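Local coordinates for Alpha/beta hydrolase fold protein (Chitinophaga pinensis, PDB 4PW0) that is an alpha/beta hydrolase fold protein of undetermined substrate, probably a hydrolase working through a serine nucleophile and a Ser-His-Asp triad, at residues F164-Q169 with S264-P269. Residues are numbered along the deposited sequence; the frame is centred on the assembly and turned at random.
Sequences FIFFEQ and SFYQYP
Phe166 and Tyr266 meet in a T-shaped aromatic pair at the heart of a buried, largely apolar contact, where the end of helix 158-166 packs on the short helix 264-267 that follows the strand 252-257 of the alpha/beta hydrolase sheet. The tyrosine supplies the edge: its CE2 stands over the centre of the Phe166 ring, 4.1 Å from Phe166 CD1, with the two planes at 86°. Ile165 CG2 covers the other face of that phenylalanine, so that the ring is sandwiched between an aliphatic branch and an aromatic edge, which should limit its tilting.

Phe167, the first residue to depart from the helix, carries the second half of the packing. With CG anti to its own carbonyl carbon (chi1 -67°), its ring reaches across to helix 264-267, where CZ meets Tyr266 CB at 3.8 Å. Its CD2 lies 3.5 Å from Gln267 OE1, the ring and the amide being nearly parallel, 15° apart. Replacing Phe167 by alanine is likely to open a gap beside Tyr266 CB and leave the Gln267 amide without its aromatic neighbour.

Water adds a polar link, donating to Phe166 O at 2.8 Å and to Gln267 OE1 at 2.9 Å. The same amide oxygen is also bound by Ser173 OG, and Tyr266 OH is hydrogen-bonded to Asn51 O. The Phe166 side chain also lies against part of what is probably the catalytic triad (Ser110, Asp234 and His262), so the contact probably borders the active site, while helix 171-184 flanks it through Ser173 and Thr180, which touch Phe167, and Lys176, which touches Gln267.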
# COMPACT_ATOMS: atom_id res chain seq x y z
N PHE A 164 -20.34 12.36 -5.59
CA PHE A 164 -19.92 12.30 -7.00
C PHE A 164 -18.42 12.52 -7.15
O PHE A 164 -17.75 11.83 -7.93
CB PHE A 164 -20.73 13.29 -7.86
CG PHE A 164 -20.27 13.40 -9.29
CD1 PHE A 164 -20.66 12.45 -10.19
CD2 PHE A 164 -19.46 14.40 -9.71
CE1 PHE A 164 -20.20 12.52 -11.50
CE2 PHE A 164 -19.02 14.50 -11.03
CZ PHE A 164 -19.39 13.54 -11.90
N ILE A 165 -17.90 13.54 -6.47
CA ILE A 165 -16.51 13.87 -6.58
C ILE A 165 -15.62 12.88 -5.87
O ILE A 165 -14.49 12.67 -6.34
CB ILE A 165 -16.26 15.32 -6.08
CG1 ILE A 165 -16.89 16.32 -7.05
CG2 ILE A 165 -14.78 15.61 -5.86
CD1 ILE A 165 -16.26 16.46 -8.43
N PHE A 166 -16.02 12.39 -4.71
CA PHE A 166 -15.09 11.70 -3.82
C PHE A 166 -15.27 10.20 -3.67
O PHE A 166 -14.37 9.50 -3.17
CB PHE A 166 -15.04 12.34 -2.43
CG PHE A 166 -14.43 13.72 -2.43
CD1 PHE A 166 -13.10 13.93 -2.70
CD2 PHE A 166 -15.21 14.83 -2.09
CE1 PHE A 166 -12.55 15.17 -2.65
CE2 PHE A 166 -14.67 16.07 -2.07
CZ PHE A 166 -13.32 16.27 -2.34
N PHE A 167 -16.43 9.66 -4.05
CA PHE A 167 -16.77 8.27 -3.71
C PHE A 167 -17.18 7.42 -4.93
O PHE A 167 -17.52 7.99 -5.97
CB PHE A 167 -17.82 8.22 -2.56
CG PHE A 167 -17.24 8.72 -1.27
CD1 PHE A 167 -17.19 10.08 -0.99
CD2 PHE A 167 -16.61 7.83 -0.43
CE1 PHE A 167 -16.50 10.52 0.11
CE2 PHE A 167 -15.93 8.29 0.68
CZ PHE A 167 -15.88 9.63 0.93
N GLU A 168 -17.13 6.11 -4.76
CA GLU A 168 -17.59 5.17 -5.75
C GLU A 168 -19.11 5.05 -5.70
O GLU A 168 -19.77 5.66 -4.85
CB GLU A 168 -16.88 3.82 -5.60
CG GLU A 168 -15.84 3.53 -6.67
CD GLU A 168 -16.38 3.22 -8.06
OE1 GLU A 168 -15.58 2.86 -8.97
OE2 GLU A 168 -17.63 3.27 -8.27
N GLN A 169 -19.65 4.24 -6.60
CA GLN A 169 -21.09 4.17 -6.78
C GLN A 169 -21.80 3.21 -5.84
O GLN A 169 -23.04 3.30 -5.65
CB GLN A 169 -21.39 3.83 -8.25
CG GLN A 169 -20.97 4.94 -9.20
CD GLN A 169 -21.28 4.66 -10.65
OE1 GLN A 169 -21.47 3.52 -11.04
NE2 GLN A 169 -21.35 5.71 -11.45
N SER A 264 -10.26 8.58 -1.58
CA SER A 264 -9.80 7.35 -0.98
C SER A 264 -9.52 7.42 0.53
O SER A 264 -9.97 6.57 1.31
CB SER A 264 -8.51 6.87 -1.71
OG SER A 264 -7.45 7.79 -1.56
N PHE A 265 -8.74 8.40 0.95
CA PHE A 265 -8.36 8.48 2.36
C PHE A 265 -9.52 8.88 3.28
O PHE A 265 -9.49 8.56 4.46
CB PHE A 265 -7.07 9.28 2.62
CG PHE A 265 -7.10 10.77 2.49
CD1 PHE A 265 -8.10 11.50 1.89
CD2 PHE A 265 -6.00 11.48 3.01
CE1 PHE A 265 -8.05 12.90 1.80
CE2 PHE A 265 -5.96 12.86 2.90
CZ PHE A 265 -6.98 13.57 2.33
N TYR A 266 -10.56 9.53 2.74
CA TYR A 266 -11.79 9.75 3.49
C TYR A 266 -12.54 8.46 3.67
O TYR A 266 -13.24 8.25 4.68
CB TYR A 266 -12.69 10.69 2.75
CG TYR A 266 -12.33 12.14 2.63
CD1 TYR A 266 -11.89 12.87 3.73
CD2 TYR A 266 -12.65 12.83 1.49
CE1 TYR A 266 -11.72 14.24 3.64
CE2 TYR A 266 -12.46 14.19 1.37
CZ TYR A 266 -12.01 14.91 2.48
OH TYR A 266 -11.87 16.28 2.35
N GLN A 267 -12.44 7.57 2.68
CA GLN A 267 -13.13 6.29 2.76
C GLN A 267 -12.53 5.37 3.80
O GLN A 267 -13.27 4.64 4.48
CB GLN A 267 -13.19 5.62 1.39
CG GLN A 267 -14.02 4.34 1.42
CD GLN A 267 -14.53 3.96 0.03
OE1 GLN A 267 -14.79 4.81 -0.81
NE2 GLN A 267 -14.66 2.67 -0.20
N TYR A 268 -11.19 5.39 3.93
CA TYR A 268 -10.48 4.52 4.85
C TYR A 268 -9.46 5.35 5.67
O TYR A 268 -8.25 5.19 5.55
CB TYR A 268 -9.73 3.42 4.10
CG TYR A 268 -10.64 2.56 3.22
CD1 TYR A 268 -11.54 1.66 3.78
CD2 TYR A 268 -10.57 2.64 1.85
CE1 TYR A 268 -12.35 0.89 2.95
CE2 TYR A 268 -11.36 1.86 1.01
CZ TYR A 268 -12.25 0.96 1.56
OH TYR A 268 -13.07 0.17 0.77
N PRO A 269 -9.96 6.24 6.51
CA PRO A 269 -9.08 7.15 7.20
C PRO A 269 -8.15 6.47 8.20
O PRO A 269 -7.00 6.92 8.38
CB PRO A 269 -10.05 8.13 7.89
CG PRO A 269 -11.31 7.31 8.12
CD PRO A 269 -11.39 6.50 6.83
O HOH W 1 -13.49 7.05 -2.06